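Local coordinates for capsular polysaccharide biosynthesis protein (PDB 1XPJ) that is of unknown function but is probably a HAD-like hydrolase connected with capsular polysaccharide biosynthesis, at residues V23-R34 / W72-Y80. Numbering follows the deposited sequence. Where two conformers were deposited one is given.
Sequences VLPRLDVIEQLR and WLDKHQVPY
The indole of Trp72 meets the loop before helix 27-38 along its edge: Trp72 NE1 donates to Val23 O over 3.0 Å with an N-H...O angle of 157°. The oxygen lies in the ring plane, although the donor is tilted from the carbonyl plane. Pro25 CA sits at the same rim, 3.9 Å from Trp72 CZ2. Trp72 swings out to this loop because its CG is anti to the backbone N (chi1 -171°).

Pro25 lies over one face of the His76 imidazole, its CD making a CH-pi contact 27° off the ring normal. The tightest approach is Pro25 CG to His76 ND1 at 3.6 Å.

Farther along, the helix packs on Val78, whose two methyls are shared out. Val78 CG2 receives Ile30 CD1 at 3.8 Å, the two side chains crossing at about a right angle, whereas Val78 CG1 meets Leu33 CD2 at 3.9 Å in one of the two conformers modelled for Leu33. Leu33 also reaches strands 3-6 and 42-47, so this apolar layer joins the sheet.

At the last turn of the segment, in one of its two modelled conformers, Arg34 crosses the Pro79 ring with its aliphatic part, CG to CG 4.0 Å. Extended from CG to NE, this conformer carries NH2 to Gln77 O at 2.9 Å, a weak bond, well off straight. Its NH1 makes a salt bridge with Glu31 OE1, so two of its nitrogens have partners.

Gln77, at positive phi, is the C-prime residue of a Schellman motif: Val78 N bonds Leu73 O and Gln77 N bonds Asp74 O, ending helix 66-75 before the chain enters strand 82-85. Helix 27-38 thus packs against this helix-to-strand connection, consistent with the Rossmann-like alpha/beta core of HAD-type proteins.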
ATOM      1  N   VAL A  23      21.040  16.960  -4.685  1.00 20.22           N
ATOM      2  CA  VAL A  23      21.961  16.109  -3.884  1.00 20.54           C
ATOM      3  C   VAL A  23      23.017  15.314  -4.747  1.00 20.74           C
ATOM      4  O   VAL A  23      22.826  14.926  -5.889  1.00 20.58           O
ATOM      5  CB  VAL A  23      21.038  15.256  -2.986  1.00 20.68           C
ATOM      6  CG1 VAL A  23      20.547  14.024  -3.699  1.00 19.70           C
ATOM      7  CG2 VAL A  23      21.719  14.856  -1.699  1.00 20.61           C
ATOM      8  N   LEU A  24      24.255  15.152  -4.193  1.00 21.19           N
ATOM      9  CA  LEU A  24      25.303  14.464  -4.930  1.00 21.62           C
ATOM     10  C   LEU A  24      25.101  12.929  -4.916  1.00 21.62           C
ATOM     11  O   LEU A  24      24.632  12.375  -3.956  1.00 21.78           O
ATOM     12  CB  LEU A  24      26.644  14.756  -4.287  1.00 21.14           C
ATOM     13  CG  LEU A  24      27.117  16.211  -4.390  1.00 23.02           C
ATOM     14  CD1 LEU A  24      28.434  16.490  -3.651  1.00 22.25           C
ATOM     15  CD2 LEU A  24      27.354  16.645  -5.840  1.00 24.12           C
ATOM     16  N   PRO A  25      25.375  12.457  -6.144  1.00 21.88           N
ATOM     17  CA  PRO A  25      25.414  11.003  -6.412  1.00 22.45           C
ATOM     18  C   PRO A  25      26.617  10.256  -5.770  1.00 23.19           C
ATOM     19  O   PRO A  25      27.732  10.746  -5.754  1.00 23.14           O
ATOM     20  CB  PRO A  25      25.449  10.831  -7.922  1.00 22.65           C
ATOM     21  CG  PRO A  25      26.045  12.133  -8.466  1.00 21.68           C
ATOM     22  CD  PRO A  25      25.696  13.172  -7.373  1.00 21.85           C
ATOM     23  N   ARG A  26      26.320   9.032  -5.269  1.00 23.45           N
ATOM     24  CA  ARG A  26      27.290   7.980  -4.985  1.00 23.36           C
ATOM     25  C   ARG A  26      27.549   7.164  -6.230  1.00 22.93           C
ATOM     26  O   ARG A  26      26.790   6.280  -6.575  1.00 23.00           O
ATOM     27  CB  ARG A  26      26.770   7.070  -3.862  1.00 23.72           C
ATOM     28  CG  ARG A  26      26.769   7.687  -2.509  0.50 24.32           C
ATOM     29  CD  ARG A  26      26.591   6.642  -1.402  0.50 25.33           C
ATOM     30  NE  ARG A  26      27.815   5.852  -1.235  0.50 26.29           N
ATOM     31  CZ  ARG A  26      27.865   5.008  -0.188  0.50 27.65           C
ATOM     32  NH1 ARG A  26      26.842   4.922   0.646  0.50 27.82           N
ATOM     33  NH2 ARG A  26      28.938   4.231  -0.020  0.50 26.86           N
ATOM     34  N   LEU A  27      28.572   7.634  -6.942  1.00 22.38           N
ATOM     35  CA  LEU A  27      28.922   7.127  -8.275  1.00 22.33           C
ATOM     36  C   LEU A  27      29.353   5.658  -8.332  1.00 22.33           C
ATOM     37  O   LEU A  27      28.999   4.936  -9.268  1.00 22.30           O
ATOM     38  CB  LEU A  27      29.995   8.007  -8.928  1.00 21.94           C
ATOM     39  CG  LEU A  27      29.644   9.459  -9.278  1.00 22.53           C
ATOM     40  CD1 LEU A  27      30.935  10.252  -9.566  1.00 21.77           C
ATOM     41  CD2 LEU A  27      28.635   9.580 -10.440  1.00 19.46           C
ATOM     42  N   ASP A  28      30.128   5.216  -7.349  1.00 22.39           N
ATOM     43  CA  ASP A  28      30.526   3.808  -7.291  1.00 22.60           C
ATOM     44  C   ASP A  28      29.302   2.881  -7.127  1.00 22.61           C
ATOM     45  O   ASP A  28      29.214   1.843  -7.788  1.00 22.59           O
ATOM     46  CB  ASP A  28      31.577   3.570  -6.197  1.00 22.23           C
ATOM     47  CG  ASP A  28      31.114   4.020  -4.809  1.00 23.05           C
ATOM     48  OD1 ASP A  28      30.084   4.715  -4.687  1.00 25.15           O
ATOM     49  OD2 ASP A  28      31.727   3.727  -3.766  1.00 23.59           O
ATOM     50  N   VAL A  29      28.350   3.278  -6.278  1.00 22.80           N
ATOM     51  CA  VAL A  29      27.145   2.470  -6.032  1.00 22.76           C
ATOM     52  C   VAL A  29      26.285   2.371  -7.289  1.00 22.96           C
ATOM     53  O   VAL A  29      25.868   1.273  -7.671  1.00 23.05           O
ATOM     54  CB  VAL A  29      26.285   3.003  -4.841  1.00 22.97           C
ATOM     55  CG1 VAL A  29      24.929   2.323  -4.812  1.00 21.66           C
ATOM     56  CG2 VAL A  29      27.012   2.818  -3.493  1.00 22.60           C
ATOM     57  N   ILE A  30      26.025   3.516  -7.923  1.00 22.96           N
ATOM     58  CA  ILE A  30      25.262   3.558  -9.174  1.00 23.14           C
ATOM     59  C   ILE A  30      25.908   2.734 -10.302  1.00 23.55           C
ATOM     60  O   ILE A  30      25.218   1.993 -11.018  1.00 23.70           O
ATOM     61  CB  ILE A  30      25.029   5.017  -9.638  1.00 23.24           C
ATOM     62  CG1 ILE A  30      24.295   5.822  -8.553  1.00 22.94           C
ATOM     63  CG2 ILE A  30      24.230   5.042 -10.939  1.00 22.47           C
ATOM     64  CD1 ILE A  30      24.096   7.280  -8.932  1.00 21.43           C
ATOM     65  N   GLU A  31      27.222   2.862 -10.458  1.00 23.44           N
ATOM     66  CA  GLU A  31      27.956   2.081 -11.460  1.00 23.77           C
ATOM     67  C   GLU A  31      27.782   0.571 -11.223  1.00 23.06           C
ATOM     68  O   GLU A  31      27.628  -0.214 -12.173  1.00 22.10           O
ATOM     69  CB  GLU A  31      29.437   2.479 -11.476  1.00 23.78           C
ATOM     70  CG  GLU A  31      30.272   1.830 -12.587  1.00 26.84           C
ATOM     71  CD  GLU A  31      29.832   2.217 -14.005  1.00 29.10           C
ATOM     72  OE1 GLU A  31      29.282   3.323 -14.200  1.00 29.32           O
ATOM     73  OE2 GLU A  31      30.043   1.406 -14.935  1.00 30.10           O
ATOM     74  N   GLN A  32      27.778   0.177  -9.952  1.00 22.56           N
ATOM     75  CA  GLN A  32      27.535  -1.221  -9.626  1.00 22.76           C
ATOM     76  C   GLN A  32      26.101  -1.656 -10.009  1.00 22.63           C
ATOM     77  O   GLN A  32      25.902  -2.774 -10.480  1.00 22.56           O
ATOM     78  CB  GLN A  32      27.880  -1.521  -8.168  1.00 22.37           C
ATOM     79  CG  GLN A  32      27.974  -3.012  -7.853  1.00 24.02           C
ATOM     80  CD  GLN A  32      29.312  -3.636  -8.221  1.00 24.49           C
ATOM     81  OE1 GLN A  32      29.736  -3.575  -9.370  1.00 27.00           O
ATOM     82  NE2 GLN A  32      29.978  -4.236  -7.245  1.00 24.66           N
ATOM     83  N   LEU A  33      25.124  -0.764  -9.840  1.00 22.36           N
ATOM     84  CA  LEU A  33      23.749  -1.020 -10.282  1.00 22.49           C
ATOM     85  C   LEU A  33      23.702  -1.324 -11.781  1.00 22.67           C
ATOM     86  O   LEU A  33      22.959  -2.206 -12.218  1.00 23.11           O
ATOM     87  CB  LEU A  33      22.826   0.172  -9.956  1.00 22.05           C
ATOM     88  CG  LEU A  33      21.466  -0.008  -9.297  0.50 22.58           C
ATOM     89  CD1 LEU A  33      21.531  -1.030  -8.176  0.50 23.04           C
ATOM     90  CD2 LEU A  33      20.991   1.333  -8.762  0.50 21.69           C
ATOM     91  N   ARG A  34      24.492  -0.590 -12.564  1.00 22.65           N
ATOM     92  CA  ARG A  34      24.591  -0.806 -14.018  1.00 22.47           C
ATOM     93  C   ARG A  34      25.116  -2.214 -14.376  1.00 22.44           C
ATOM     94  O   ARG A  34      24.620  -2.860 -15.313  1.00 22.49           O
ATOM     95  CB  ARG A  34      25.490   0.260 -14.658  1.00 22.36           C
ATOM     96  CG  ARG A  34      24.893   1.660 -14.711  0.50 22.49           C
ATOM     97  CD  ARG A  34      25.418   2.510 -15.860  0.50 22.27           C
ATOM     98  NE  ARG A  34      25.017   3.908 -15.727  0.50 22.92           N
ATOM     99  CZ  ARG A  34      25.774   4.866 -15.197  0.50 23.30           C
ATOM    100  NH1 ARG A  34      26.990   4.595 -14.740  0.50 22.63           N
ATOM    101  NH2 ARG A  34      25.310   6.104 -15.118  0.50 23.60           N
ATOM    102  N   TRP A  72      15.772  13.272 -10.743  1.00 21.48           N
ATOM    103  CA  TRP A  72      17.118  13.051 -10.234  1.00 21.73           C
ATOM    104  C   TRP A  72      17.736  11.752 -10.755  1.00 22.12           C
ATOM    105  O   TRP A  72      18.898  11.731 -11.178  1.00 22.29           O
ATOM    106  CB  TRP A  72      17.125  13.079  -8.705  1.00 21.51           C
ATOM    107  CG  TRP A  72      18.489  13.077  -8.102  1.00 21.03           C
ATOM    108  CD1 TRP A  72      19.234  14.175  -7.743  1.00 22.01           C
ATOM    109  CD2 TRP A  72      19.293  11.929  -7.790  1.00 21.54           C
ATOM    110  NE1 TRP A  72      20.439  13.777  -7.213  1.00 22.28           N
ATOM    111  CE2 TRP A  72      20.506  12.404  -7.230  1.00 21.59           C
ATOM    112  CE3 TRP A  72      19.107  10.535  -7.906  1.00 21.17           C
ATOM    113  CZ2 TRP A  72      21.528  11.536  -6.790  1.00 21.26           C
ATOM    114  CZ3 TRP A  72      20.122   9.677  -7.469  1.00 20.48           C
ATOM    115  CH2 TRP A  72      21.317  10.182  -6.919  1.00 20.47           C
ATOM    116  N   LEU A  73      16.955  10.679 -10.732  1.00 22.24           N
ATOM    117  CA  LEU A  73      17.400   9.398 -11.268  1.00 22.64           C
ATOM    118  C   LEU A  73      17.794   9.535 -12.738  1.00 22.63           C
ATOM    119  O   LEU A  73      18.892   9.114 -13.118  1.00 22.51           O
ATOM    120  CB  LEU A  73      16.342   8.289 -11.042  1.00 22.59           C
ATOM    121  CG  LEU A  73      16.080   7.878  -9.579  1.00 21.45           C
ATOM    122  CD1 LEU A  73      14.748   7.190  -9.436  1.00 19.41           C
ATOM    123  CD2 LEU A  73      17.164   6.968  -9.038  1.00 23.62           C
ATOM    124  N   ASP A  74      16.927  10.157 -13.544  1.00 22.74           N
ATOM    125  CA  ASP A  74      17.229  10.430 -14.966  1.00 23.08           C
ATOM    126  C   ASP A  74      18.488  11.268 -15.204  1.00 23.06           C
ATOM    127  O   ASP A  74      19.310  10.945 -16.075  1.00 22.84           O
ATOM    128  CB  ASP A  74      16.042  11.106 -15.662  1.00 23.23           C
ATOM    129  CG  ASP A  74      14.812  10.211 -15.725  1.00 24.49           C
ATOM    130  OD1 ASP A  74      14.956   8.983 -15.550  1.00 25.95           O
ATOM    131  OD2 ASP A  74      13.660  10.647 -15.944  1.00 26.24           O
ATOM    132  N   LYS A  75      18.616  12.352 -14.439  1.00 23.25           N
ATOM    133  CA  LYS A  75      19.764  13.255 -14.511  1.00 23.68           C
ATOM    134  C   LYS A  75      21.075  12.485 -14.335  1.00 23.93           C
ATOM    135  O   LYS A  75      22.050  12.722 -15.051  1.00 23.82           O
ATOM    136  CB  LYS A  75      19.629  14.340 -13.436  1.00 23.87           C
ATOM    137  CG  LYS A  75      20.368  15.629 -13.767  0.50 24.75           C
ATOM    138  CD  LYS A  75      21.468  15.912 -12.759  0.50 25.76           C
ATOM    139  CE  LYS A  75      21.261  17.260 -12.068  0.50 26.40           C
ATOM    140  NZ  LYS A  75      22.386  18.198 -12.334  0.50 25.97           N
ATOM    141  N   HIS A  76      21.072  11.541 -13.398  1.00 23.89           N
ATOM    142  CA  HIS A  76      22.286  10.835 -13.022  1.00 24.06           C
ATOM    143  C   HIS A  76      22.444   9.458 -13.658  1.00 24.14           C
ATOM    144  O   HIS A  76      23.349   8.705 -13.296  1.00 23.80           O
ATOM    145  CB  HIS A  76      22.389  10.794 -11.499  1.00 23.76           C
ATOM    146  CG  HIS A  76      22.568  12.151 -10.899  1.00 24.39           C
ATOM    147  ND1 HIS A  76      23.696  12.914 -11.115  1.00 24.62           N
ATOM    148  CD2 HIS A  76      21.744  12.909 -10.136  1.00 24.52           C
ATOM    149  CE1 HIS A  76      23.569  14.073 -10.492  1.00 24.72           C
ATOM    150  NE2 HIS A  76      22.391  14.098  -9.895  1.00 24.48           N
ATOM    151  N   GLN A  77      21.583   9.158 -14.633  1.00 24.36           N
ATOM    152  CA  GLN A  77      21.669   7.925 -15.421  1.00 24.81           C
ATOM    153  C   GLN A  77      21.621   6.699 -14.509  1.00 24.97           C
ATOM    154  O   GLN A  77      22.418   5.766 -14.650  1.00 25.32           O
ATOM    155  CB  GLN A  77      22.940   7.907 -16.307  1.00 25.15           C
ATOM    156  CG  GLN A  77      23.239   9.233 -17.027  0.50 25.17           C
ATOM    157  CD  GLN A  77      22.794   9.235 -18.478  0.50 26.10           C
ATOM    158  OE1 GLN A  77      23.616   9.395 -19.385  0.50 26.61           O
ATOM    159  NE2 GLN A  77      21.496   9.060 -18.703  0.50 26.18           N
ATOM    160  N   VAL A  78      20.701   6.719 -13.546  1.00 25.03           N
ATOM    161  CA  VAL A  78      20.503   5.584 -12.658  1.00 24.58           C
ATOM    162  C   VAL A  78      19.482   4.671 -13.326  1.00 25.27           C
ATOM    163  O   VAL A  78      18.380   5.116 -13.656  1.00 25.56           O
ATOM    164  CB  VAL A  78      20.006   6.018 -11.279  1.00 24.41           C
ATOM    165  CG1 VAL A  78      20.038   4.836 -10.272  1.00 23.64           C
ATOM    166  CG2 VAL A  78      20.814   7.195 -10.776  1.00 23.38           C
ATOM    167  N   PRO A  79      19.853   3.411 -13.573  1.00 25.49           N
ATOM    168  CA  PRO A  79      18.913   2.464 -14.177  1.00 25.33           C
ATOM    169  C   PRO A  79      17.881   2.089 -13.118  1.00 25.44           C
ATOM    170  O   PRO A  79      18.219   1.983 -11.921  1.00 25.56           O
ATOM    171  CB  PRO A  79      19.801   1.269 -14.559  1.00 25.53           C
ATOM    172  CG  PRO A  79      21.008   1.356 -13.673  1.00 25.22           C
ATOM    173  CD  PRO A  79      21.161   2.792 -13.274  1.00 25.38           C
ATOM    174  N   TYR A  80      16.627   1.950 -13.537  1.00 24.89           N
ATOM    175  CA  TYR A  80      15.558   1.539 -12.631  1.00 24.05           C
ATOM    176  C   TYR A  80      14.419   1.011 -13.475  1.00 23.21           C
ATOM    177  O   TYR A  80      14.125   1.556 -14.531  1.00 21.68           O
ATOM    178  CB  TYR A  80      15.093   2.695 -11.704  1.00 24.47           C
ATOM    179  CG  TYR A  80      14.494   3.881 -12.433  1.00 25.14           C
ATOM    180  CD1 TYR A  80      13.104   3.996 -12.613  1.00 26.39           C
ATOM    181  CD2 TYR A  80      15.318   4.880 -12.972  1.00 25.48           C
ATOM    182  CE1 TYR A  80      12.542   5.101 -13.320  1.00 25.39           C
ATOM    183  CE2 TYR A  80      14.786   5.975 -13.668  1.00 25.14           C
ATOM    184  CZ  TYR A  80      13.399   6.080 -13.843  1.00 26.70           C
ATOM    185  OH  TYR A  80      12.887   7.163 -14.531  1.00 24.15           O
TER